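Local coordinates for nitroreductase family protein (Lactobacillus plantarum, PDB 4QLX) that reduces enone fatty acids with an FMN cofactor in the saturation of polyunsaturated fatty acids, probably converting 10-oxo-(11E)-octadecenoate to 10-oxooctadecanoate with NADH, at residues 92-97 against 181-186; 70-75 against 167-172; 37-42 against 60-65. One frame throughout, in Å; residues are numbered along the deposited sequence.

Interaction 1 of 3, residues 92-97 against 181-186; sequences FIAGDT and LGLDPK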
loop_
_atom_site.group_PDB
_atom_site.type_symbol
_atom_site.label_atom_id
_atom_site.label_comp_id
_atom_site.label_asym_id
_atom_site.label_seq_id
_atom_site.Cartn_x
_atom_site.Cartn_y
_atom_site.Cartn_z
ATOM N N PHE A 92 7.361 8.391 10.463
ATOM C CA PHE A 92 8.351 7.509 9.875
ATOM C C PHE A 92 8.026 6.055 10.176
ATOM O O PHE A 92 7.685 5.708 11.313
ATOM C CB PHE A 92 9.773 7.820 10.351
ATOM C CG PHE A 92 10.809 7.141 9.512
ATOM C CD1 PHE A 92 11.302 7.758 8.367
ATOM C CD2 PHE A 92 11.218 5.848 9.808
ATOM C CE1 PHE A 92 12.217 7.117 7.560
ATOM C CE2 PHE A 92 12.135 5.197 9.005
ATOM C CZ PHE A 92 12.637 5.821 7.883
ATOM N N ILE A 93 8.156 5.209 9.158
ATOM C CA ILE A 93 7.817 3.805 9.300
ATOM C C ILE A 93 9.072 2.943 9.231
ATOM O O ILE A 93 9.860 3.026 8.292
ATOM C CB ILE A 93 6.789 3.355 8.225
ATOM C CG1 ILE A 93 5.647 4.375 8.141
ATOM C CG2 ILE A 93 6.226 1.961 8.575
ATOM C CD1 ILE A 93 4.663 4.134 6.986
ATOM N N ALA A 94 9.267 2.136 10.264
ATOM C CA ALA A 94 10.392 1.218 10.301
ATOM C C ALA A 94 9.846 -0.205 10.381
ATOM O O ALA A 94 8.761 -0.423 10.908
ATOM C CB ALA A 94 11.303 1.524 11.476
ATOM N N GLY A 95 10.591 -1.163 9.846
ATOM C CA GLY A 95 10.152 -2.543 9.827
ATOM C C GLY A 95 10.633 -3.272 11.062
ATOM O O GLY A 95 11.753 -3.054 11.519
ATOM N N ASP A 96 9.776 -4.122 11.607
ATOM C CA ASP A 96 10.087 -4.891 12.814
ATOM C C ASP A 96 10.510 -6.308 12.437
ATOM O O ASP A 96 9.674 -7.156 12.135
ATOM C CB ASP A 96 8.874 -4.914 13.750
ATOM C CG ASP A 96 9.138 -5.661 15.058
ATOM O OD1 ASP A 96 10.282 -6.109 15.298
ATOM O OD2 ASP A 96 8.190 -5.780 15.860
ATOM N N THR A 97 11.814 -6.568 12.473
ATOM C CA THR A 97 12.341 -7.855 12.036
ATOM C C THR A 97 12.331 -8.893 13.159
ATOM O O THR A 97 12.949 -9.948 13.044
ATOM C CB THR A 97 13.768 -7.717 11.483
ATOM O OG1 THR A 97 14.673 -7.406 12.551
ATOM C CG2 THR A 97 13.821 -6.618 10.427
ATOM N N LEU A 181 16.523 7.811 15.317
ATOM C CA LEU A 181 15.186 7.711 15.902
ATOM C C LEU A 181 15.224 7.084 17.303
ATOM O O LEU A 181 14.208 7.025 17.994
ATOM C CB LEU A 181 14.261 6.899 14.987
ATOM C CG LEU A 181 13.990 7.454 13.583
ATOM C CD1 LEU A 181 13.125 6.495 12.779
ATOM C CD2 LEU A 181 13.339 8.822 13.644
ATOM N N GLY A 182 16.400 6.623 17.716
ATOM C CA GLY A 182 16.557 6.012 19.026
ATOM C C GLY A 182 15.977 4.608 19.074
ATOM O O GLY A 182 15.666 4.096 20.143
ATOM N N LEU A 183 15.847 3.985 17.908
ATOM C CA LEU A 183 15.281 2.645 17.796
ATOM C C LEU A 183 16.370 1.581 17.840
ATOM O O LEU A 183 17.503 1.852 17.470
ATOM C CB LEU A 183 14.479 2.514 16.497
ATOM C CG LEU A 183 13.184 3.327 16.372
ATOM C CD1 LEU A 183 12.598 3.148 14.969
ATOM C CD2 LEU A 183 12.173 2.918 17.438
ATOM N N ASP A 184 16.007 0.380 18.288
ATOM C CA ASP A 184 16.907 -0.769 18.367
ATOM C C ASP A 184 17.409 -1.173 16.989
ATOM O O ASP A 184 16.644 -1.673 16.164
ATOM C CB ASP A 184 16.182 -1.937 19.036
ATOM C CG ASP A 184 17.096 -3.127 19.356
ATOM O OD1 ASP A 184 18.286 -3.142 18.973
ATOM O OD2 ASP A 184 16.589 -4.073 20.002
ATOM N N PRO A 185 18.703 -0.961 16.732
ATOM C CA PRO A 185 19.302 -1.293 15.440
ATOM C C PRO A 185 19.327 -2.796 15.155
ATOM O O PRO A 185 19.328 -3.207 13.996
ATOM C CB PRO A 185 20.718 -0.743 15.570
ATOM C CG PRO A 185 20.997 -0.741 17.023
ATOM C CD PRO A 185 19.691 -0.377 17.658
ATOM N N LYS A 186 19.365 -3.600 16.206
ATOM C CA LYS A 186 19.250 -5.046 16.067
ATOM C C LYS A 186 17.896 -5.440 15.483
ATOM O O LYS A 186 17.771 -6.479 14.841
ATOM C CB LYS A 186 19.424 -5.743 17.419
ATOM C CG LYS A 186 20.826 -5.750 18.002
ATOM C CD LYS A 186 20.871 -6.679 19.207
ATOM C CE LYS A 186 20.538 -8.123 18.799
ATOM N NZ LYS A 186 19.427 -8.747 19.593
#

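Interaction 2 of 3, residues 70-75 against 167-172; sequences AKFKQA and NAFSGI. With FMN (flavin mononucleotide), chain C; KTC (10-oxooctadecanoic acid), chain I.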
loop_
_atom_site.group_PDB
_atom_site.type_symbol
_atom_site.label_atom_id
_atom_site.label_comp_id
_atom_site.label_asym_id
_atom_site.label_seq_id
_atom_site.Cartn_x
_atom_site.Cartn_y
_atom_site.Cartn_z
ATOM N N ALA A 70 14.545 18.754 13.819
ATOM C CA ALA A 70 15.967 19.049 13.676
ATOM C C ALA A 70 16.793 17.789 13.884
ATOM O O ALA A 70 17.791 17.559 13.193
ATOM C CB ALA A 70 16.392 20.149 14.662
ATOM N N LYS A 71 16.364 16.968 14.838
ATOM C CA LYS A 71 17.017 15.697 15.100
ATOM C C LYS A 71 16.766 14.704 13.961
ATOM O O LYS A 71 17.667 13.986 13.533
ATOM C CB LYS A 71 16.523 15.119 16.427
ATOM C CG LYS A 71 16.944 13.691 16.682
ATOM C CD LYS A 71 18.453 13.564 16.834
ATOM C CE LYS A 71 18.796 12.361 17.699
ATOM N NZ LYS A 71 20.249 12.047 17.687
ATOM N N PHE A 72 15.525 14.665 13.491
ATOM C CA PHE A 72 15.126 13.794 12.390
ATOM C C PHE A 72 15.916 14.129 11.125
ATOM O O PHE A 72 16.484 13.246 10.483
ATOM C CB PHE A 72 13.620 13.944 12.168
ATOM C CG PHE A 72 13.069 13.144 11.030
ATOM C CD1 PHE A 72 13.143 11.758 11.026
ATOM C CD2 PHE A 72 12.403 13.772 9.993
ATOM C CE1 PHE A 72 12.599 11.017 9.979
ATOM C CE2 PHE A 72 11.861 13.030 8.942
ATOM C CZ PHE A 72 11.958 11.655 8.945
ATOM N N LYS A 73 15.976 15.413 10.787
ATOM C CA LYS A 73 16.655 15.849 9.565
ATOM C C LYS A 73 18.113 15.408 9.464
ATOM O O LYS A 73 18.669 15.367 8.371
ATOM C CB LYS A 73 16.577 17.363 9.429
ATOM C CG LYS A 73 15.203 17.830 9.047
ATOM C CD LYS A 73 15.226 19.193 8.408
ATOM C CE LYS A 73 15.627 20.271 9.378
ATOM N NZ LYS A 73 15.305 21.600 8.797
ATOM N N GLN A 74 18.724 15.053 10.590
ATOM C CA GLN A 74 20.099 14.557 10.576
ATOM C C GLN A 74 20.268 13.325 9.692
ATOM O O GLN A 74 21.364 13.042 9.220
ATOM C CB GLN A 74 20.557 14.216 11.987
ATOM C CG GLN A 74 20.587 15.377 12.959
ATOM C CD GLN A 74 21.092 14.928 14.319
ATOM O OE1 GLN A 74 21.135 13.722 14.613
ATOM N NE2 GLN A 74 21.492 15.885 15.148
ATOM N N ALA A 75 19.178 12.586 9.491
ATOM C CA ALA A 75 19.211 11.331 8.742
ATOM C C ALA A 75 18.306 11.407 7.505
ATOM O O ALA A 75 17.982 10.387 6.898
ATOM C CB ALA A 75 18.796 10.165 9.644
ATOM N N ASN A 167 3.135 13.230 1.481
ATOM C CA ASN A 167 4.191 12.761 0.608
ATOM C C ASN A 167 4.900 11.601 1.273
ATOM O O ASN A 167 5.275 11.693 2.446
ATOM C CB ASN A 167 5.188 13.886 0.291
ATOM C CG ASN A 167 6.457 13.374 -0.385
ATOM O OD1 ASN A 167 7.562 13.535 0.132
ATOM N ND2 ASN A 167 6.297 12.746 -1.544
ATOM N N ALA A 168 5.063 10.506 0.534
ATOM C CA ALA A 168 5.883 9.390 0.991
ATOM C C ALA A 168 7.290 9.639 0.495
ATOM O O ALA A 168 7.474 10.185 -0.599
ATOM C CB ALA A 168 5.334 8.042 0.483
ATOM N N PHE A 169 8.295 9.315 1.310
ATOM C CA PHE A 169 9.679 9.553 0.891
ATOM C C PHE A 169 10.671 8.606 1.554
ATOM O O PHE A 169 10.563 8.314 2.742
ATOM C CB PHE A 169 10.092 11.012 1.156
ATOM C CG PHE A 169 10.204 11.366 2.613
ATOM C CD1 PHE A 169 9.102 11.851 3.303
ATOM C CD2 PHE A 169 11.410 11.229 3.286
ATOM C CE1 PHE A 169 9.194 12.187 4.636
ATOM C CE2 PHE A 169 11.512 11.556 4.625
ATOM C CZ PHE A 169 10.395 12.038 5.306
ATOM N N SER A 170 11.635 8.123 0.773
ATOM C CA SER A 170 12.688 7.270 1.302
ATOM C C SER A 170 14.062 7.851 1.001
ATOM O O SER A 170 15.069 7.153 1.116
ATOM C CB SER A 170 12.573 5.855 0.729
ATOM O OG SER A 170 12.799 5.870 -0.675
ATOM N N GLY A 171 14.098 9.136 0.637
ATOM C CA GLY A 171 15.359 9.828 0.414
ATOM C C GLY A 171 15.989 10.128 1.757
ATOM O O GLY A 171 15.880 11.248 2.270
ATOM N N ILE A 172 16.616 9.112 2.349
ATOM C CA ILE A 172 17.140 9.223 3.702
ATOM C C ILE A 172 18.528 8.627 3.825
ATOM O O ILE A 172 19.017 7.983 2.911
ATOM C CB ILE A 172 16.214 8.528 4.717
ATOM C CG1 ILE A 172 16.078 7.036 4.378
ATOM C CG2 ILE A 172 14.850 9.201 4.733
ATOM C CD1 ILE A 172 15.284 6.225 5.412
HETATM N N1 FMN C . 9.317 12.299 -3.144
HETATM C C2 FMN C . 10.305 13.176 -2.747
HETATM O O2 FMN C . 10.199 14.374 -2.978
HETATM N N3 FMN C . 11.422 12.736 -2.088
HETATM C C4 FMN C . 11.555 11.394 -1.815
HETATM O O4 FMN C . 12.553 10.986 -1.237
HETATM C C4A FMN C . 10.576 10.502 -2.222
HETATM N N5 FMN C . 10.729 9.168 -1.946
HETATM C C5A FMN C . 9.761 8.263 -2.311
HETATM C C6 FMN C . 9.975 6.935 -1.991
HETATM C C7 FMN C . 9.026 5.989 -2.334
HETATM C C7M FMN C . 9.235 4.549 -1.988
HETATM C C8 FMN C . 7.877 6.383 -2.997
HETATM C C8M FMN C . 6.882 5.323 -3.333
HETATM C C9 FMN C . 7.660 7.728 -3.318
HETATM C C9A FMN C . 8.616 8.686 -2.973
HETATM N N10 FMN C . 8.471 10.048 -3.272
HETATM C C10 FMN C . 9.450 10.946 -2.885
HETATM C "C1'" FMN C . 7.262 10.587 -3.995
HETATM C "C2'" FMN C . 7.336 10.189 -5.487
HETATM O "O2'" FMN C . 8.283 10.979 -6.174
HETATM C "C3'" FMN C . 5.981 10.293 -6.183
HETATM O "O3'" FMN C . 5.127 9.305 -5.631
HETATM C "C4'" FMN C . 6.028 10.060 -7.700
HETATM O "O4'" FMN C . 6.787 11.039 -8.379
HETATM C "C5'" FMN C . 4.613 10.041 -8.276
HETATM O "O5'" FMN C . 3.938 11.251 -8.007
HETATM P P FMN C . 2.565 11.240 -7.159
HETATM O O1P FMN C . 2.135 12.685 -7.015
HETATM O O2P FMN C . 2.807 10.616 -5.795
HETATM O O3P FMN C . 1.494 10.457 -7.882
HETATM O O1 KTC I . 8.803 20.951 -7.773
HETATM C C17 KTC I . 8.323 19.852 -7.504
HETATM O O KTC I . 7.020 19.739 -7.233
HETATM C C16 KTC I . 9.194 18.621 -7.485
HETATM C C15 KTC I . 8.641 17.612 -8.480
HETATM C C14 KTC I . 8.764 16.198 -7.932
HETATM C C13 KTC I . 10.221 15.797 -7.758
HETATM C C12 KTC I . 10.342 14.345 -7.324
HETATM C C11 KTC I . 11.760 13.840 -7.556
HETATM C C10 KTC I . 11.906 12.382 -7.117
HETATM C C9 KTC I . 11.904 12.261 -5.602
HETATM C C8 KTC I . 11.827 10.796 -5.260
HETATM O O2 KTC I . 10.826 10.144 -5.546
HETATM C C7 KTC I . 13.000 10.139 -4.575
HETATM C C6 KTC I . 12.678 8.667 -4.360
HETATM C C5 KTC I . 13.455 8.136 -3.168
HETATM C C4 KTC I . 14.741 7.470 -3.634
HETATM C C3 KTC I . 15.749 7.541 -2.504
HETATM C C2 KTC I . 16.516 6.237 -2.372
HETATM C C1 KTC I . 17.910 6.485 -1.793
HETATM C C KTC I . 17.884 7.283 -0.503
#

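Interaction 3 of 3, residues 37-42 against 60-65; sequences DELQKM and FVVVDT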
loop_
_atom_site.group_PDB
_atom_site.type_symbol
_atom_site.label_atom_id
_atom_site.label_comp_id
_atom_site.label_asym_id
_atom_site.label_seq_id
_atom_site.Cartn_x
_atom_site.Cartn_y
_atom_site.Cartn_z
ATOM N N ASP A 37 -3.870 13.428 18.831
ATOM C CA ASP A 37 -4.968 12.479 18.937
ATOM C C ASP A 37 -5.482 12.121 17.545
ATOM O O ASP A 37 -5.759 10.953 17.264
ATOM C CB ASP A 37 -6.086 13.035 19.815
ATOM C CG ASP A 37 -5.641 13.220 21.259
ATOM O OD1 ASP A 37 -4.681 12.530 21.674
ATOM O OD2 ASP A 37 -6.233 14.061 21.969
ATOM N N GLU A 38 -5.586 13.106 16.656
ATOM C CA GLU A 38 -5.991 12.781 15.289
ATOM C C GLU A 38 -4.885 12.012 14.564
ATOM O O GLU A 38 -5.174 11.115 13.764
ATOM C CB GLU A 38 -6.382 14.028 14.492
ATOM C CG GLU A 38 -6.922 13.674 13.100
ATOM C CD GLU A 38 -7.450 14.860 12.323
ATOM O OE1 GLU A 38 -7.115 16.011 12.667
ATOM O OE2 GLU A 38 -8.213 14.641 11.359
ATOM N N LEU A 39 -3.626 12.326 14.853
ATOM C CA LEU A 39 -2.529 11.574 14.253
ATOM C C LEU A 39 -2.606 10.101 14.654
ATOM O O LEU A 39 -2.386 9.216 13.823
ATOM C CB LEU A 39 -1.167 12.149 14.655
ATOM C CG LEU A 39 -0.723 13.468 14.005
ATOM C CD1 LEU A 39 0.590 13.920 14.643
ATOM C CD2 LEU A 39 -0.551 13.328 12.498
ATOM N N GLN A 40 -2.912 9.850 15.926
ATOM C CA GLN A 40 -3.039 8.481 16.438
ATOM C C GLN A 40 -4.202 7.773 15.775
ATOM O O GLN A 40 -4.137 6.576 15.494
ATOM C CB GLN A 40 -3.247 8.475 17.957
ATOM C CG GLN A 40 -2.059 8.929 18.752
ATOM C CD GLN A 40 -2.268 8.761 20.254
ATOM O OE1 GLN A 40 -3.330 9.092 20.806
ATOM N NE2 GLN A 40 -1.253 8.246 20.918
ATOM N N LYS A 41 -5.284 8.517 15.566
ATOM C CA LYS A 41 -6.453 8.000 14.872
ATOM C C LYS A 41 -6.127 7.579 13.429
ATOM O O LYS A 41 -6.530 6.504 12.988
ATOM C CB LYS A 41 -7.569 9.044 14.876
ATOM C CG LYS A 41 -8.955 8.446 14.965
ATOM C CD LYS A 41 -9.113 7.695 16.288
ATOM C CE LYS A 41 -10.165 6.603 16.192
ATOM N NZ LYS A 41 -10.085 5.661 17.356
ATOM N N MET A 42 -5.389 8.426 12.708
ATOM C CA MET A 42 -5.006 8.138 11.323
ATOM C C MET A 42 -4.074 6.940 11.226
ATOM O O MET A 42 -4.208 6.108 10.323
ATOM C CB MET A 42 -4.351 9.373 10.675
ATOM C CG MET A 42 -5.315 10.525 10.496
ATOM S SD MET A 42 -4.677 11.896 9.496
ATOM C CE MET A 42 -3.318 12.459 10.499
ATOM N N PHE A 60 5.935 2.881 14.050
ATOM C CA PHE A 60 5.735 4.273 13.676
ATOM C C PHE A 60 6.492 5.233 14.597
ATOM O O PHE A 60 6.433 5.107 15.816
ATOM C CB PHE A 60 4.244 4.588 13.692
ATOM C CG PHE A 60 3.413 3.628 12.871
ATOM C CD1 PHE A 60 3.347 3.754 11.494
ATOM C CD2 PHE A 60 2.717 2.593 13.475
ATOM C CE1 PHE A 60 2.595 2.880 10.733
ATOM C CE2 PHE A 60 1.970 1.722 12.724
ATOM C CZ PHE A 60 1.901 1.870 11.348
ATOM N N VAL A 61 7.211 6.195 14.026
ATOM C CA VAL A 61 7.811 7.230 14.855
ATOM C C VAL A 61 7.307 8.599 14.391
ATOM O O VAL A 61 7.553 8.998 13.258
ATOM C CB VAL A 61 9.344 7.191 14.809
ATOM C CG1 VAL A 61 9.930 8.316 15.672
ATOM C CG2 VAL A 61 9.858 5.844 15.260
ATOM N N VAL A 62 6.566 9.281 15.260
ATOM C CA VAL A 62 5.926 10.541 14.902
ATOM C C VAL A 62 6.848 11.703 15.232
ATOM O O VAL A 62 7.296 11.862 16.373
ATOM C CB VAL A 62 4.587 10.737 15.618
ATOM C CG1 VAL A 62 3.986 12.120 15.263
ATOM C CG2 VAL A 62 3.613 9.617 15.266
ATOM N N VAL A 63 7.128 12.503 14.210
ATOM C CA VAL A 63 7.980 13.672 14.323
ATOM C C VAL A 63 7.108 14.897 14.085
ATOM O O VAL A 63 6.628 15.094 12.972
ATOM C CB VAL A 63 9.126 13.618 13.295
ATOM C CG1 VAL A 63 10.063 14.806 13.455
ATOM C CG2 VAL A 63 9.890 12.311 13.426
ATOM N N ASP A 64 6.855 15.699 15.117
ATOM C CA ASP A 64 5.956 16.842 14.926
ATOM C C ASP A 64 6.303 18.095 15.759
ATOM O O ASP A 64 5.450 18.961 15.967
ATOM C CB ASP A 64 4.518 16.419 15.224
ATOM C CG ASP A 64 4.273 16.216 16.703
ATOM O OD1 ASP A 64 5.260 16.014 17.448
ATOM O OD2 ASP A 64 3.097 16.254 17.117
ATOM N N THR A 65 7.535 18.170 16.246
ATOM C CA THR A 65 7.999 19.350 16.968
ATOM C C THR A 65 9.259 19.878 16.300
ATOM O O THR A 65 9.980 19.120 15.635
ATOM C CB THR A 65 8.286 19.054 18.474
ATOM O OG1 THR A 65 9.546 18.389 18.606
ATOM C CG2 THR A 65 7.178 18.219 19.095
#

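Interaction 1 of 3, residues 92-97 against 181-186
The chi1 of Phe92, -166°, sets its ring on the side of the strand that faces Leu181, whose own CG stands beside its backbone N (chi1 -62°); CD1 is the leucine methyl that touches. Leu181 CD1 comes within 3.6 Å of Phe92 CD2, approaching the ring obliquely while the two side chains cross at about a right angle. Two residues on, the alternation of the strand brings Ala94 to the same side, where its CB lies 4.1 Å from Leu183 CD1; a small methyl suits this place because it leaves room for the branched leucine to approach. The segments run almost the same way, 8° apart, yet the CA atoms of Thr97 and Lys186 stay 8.5 Å apart and those of Phe92 and Leu181 9.1 Å. No hydrogen bond joins them, so the contact rests mainly on apolar side chains. The loop is shaped by its own turns. Gly182, with positive phi, ends the helix in a Schellman motif, and Asp184 OD1 accepts from Lys186 N at 3.0 Å in an Asx turn. At the far end Thr97 OG1 bonds to the backbone O of Arg187. Phe92 and Ala94 also pack on Met177 and Ile178 of helix 177-181, Leu181 and Leu183 reach Val61 of strand 58-63, and Phe72 of helix 66-72 closes the group beside Phe92 and Leu181.

Interaction 2 of 3, residues 70-75 against 167-172
Phe169 reaches from the flavin to Phe72. Its CB sits 3.3 Å from FMN C4, at the cofactor. From there CG lies between the backbone N and the carbonyl carbon (chi1 68°), which turns the ring off the isoalloxazine toward helix 66-72. CD1 passes 3.9 Å from Asn167 OD1, CE2 on the other flank lies 4.1 Å from Ile172 CG2, and CZ ends 4.0 Å from Phe72 CZ. Each ring meets the other's CZ near its own plane, so the phenylalanines touch edge to edge and do not stack. Long, flat and apolar, they bridge helix and strand in the buried interior. Beside them Ala75 O approaches Ile172 CB at 3.4 Å, a close packing contact.

The turn just past the strand holds the cofactor through its backbone. Ser170 N donates to FMN N5 at 3.1 Å (152°), and Gly171 N makes a weak bond of the same 3.1 Å length to FMN O4. Gly171 centres an inverse gamma turn, and a side chain there would run into O4, which is a likely reason for glycine here. Asn167 ND2 lies 3.4 Å from FMN N1 and bonds weakly to Ser24 OG, while OD1 accepts from Gln83 NE2. A leucine in place of Asn167, having no amide, would probably leave Gln83 NE2 without its acceptor and the N1 side of the flavin without this polar neighbour. The methyl end of the bound oxo fatty acid (KTC C) lies close to Ser170 O and Gly171 CA. Apolar rings thus back a polar backbone edge, and the donors at N5 and O4 are likely to polarise the flavin and ease its uptake of electrons.

Interaction 3 of 3, residues 37-42 against 60-65
Asp64 OD1 forms a salt bridge with Arg36 NH2, at the start of the helix that carries Leu39, while the other oxygen of the same carboxylate, OD2, lies 4.2 Å from Leu39 CD1. The aspartate is therefore tied to the helix by charge and merely touched by its leucine. That same methyl has its closer partner in Val62, whose CG1 stands 3.9 Å away. Two branched side chains come together here at a slant, each offering one methyl. Leu39 is extended beyond CB, with CD1 anti to CA (chi2 175°), which carries this methyl out to the strand; Val62 holds CG1 anti to its backbone N (chi1 177°), and this is the branch that meets the helix. Leucine suits the helix because it is long enough to bridge 8.5 Å between the CA atoms of Leu39 and Val62, and the beta-branched valine suits the extended strand.

Along strand 58-63 and the residue after it the sides alternate. Val62 and Asp64 turn toward helix 36-46, whereas Val63 points away and packs on helix 66-72, so this strand, outermost in the sheet of this chain, has a helix on either side. Ile43, one turn along from Leu39, also lies on Val62 and widens the apolar patch. Just past the strand, Thr65 N-caps helix 66-72 through OG1, which accepts from Ala68 N.

No hydrogen bond crosses between the two segments themselves, and only 86 Å² is buried. The contact thus combines weak methyl packing with a charged border, where Asp64 pairs with Arg36, just outside 37-42, and ties the helix start to the residue that follows the strand.

All three contacts gather on one antiparallel sheet, but at different depths. Interaction 2 is the buried one; interactions 1 and 3 are partly buried and join the sheet to a loop and to a helix, respectively. None of the three has a hydrogen bond between its segments, but interaction 2 adds backbone bonds to the flavin. Strands 58-63 and 89-96 are neighbours, so interactions 1 and 3 are joined directly, Phe92 O lying 2.8 Å from Val61 N in a probable hydrogen bond. Phe92 of interaction 1 also touches Ile172 and Phe72 of interaction 2, and Phe72 packs on Val63 of interaction 3. Chemistry follows place: backbone donors at the flavin, rings and methyls between layers, and a salt bridge beside 37-42.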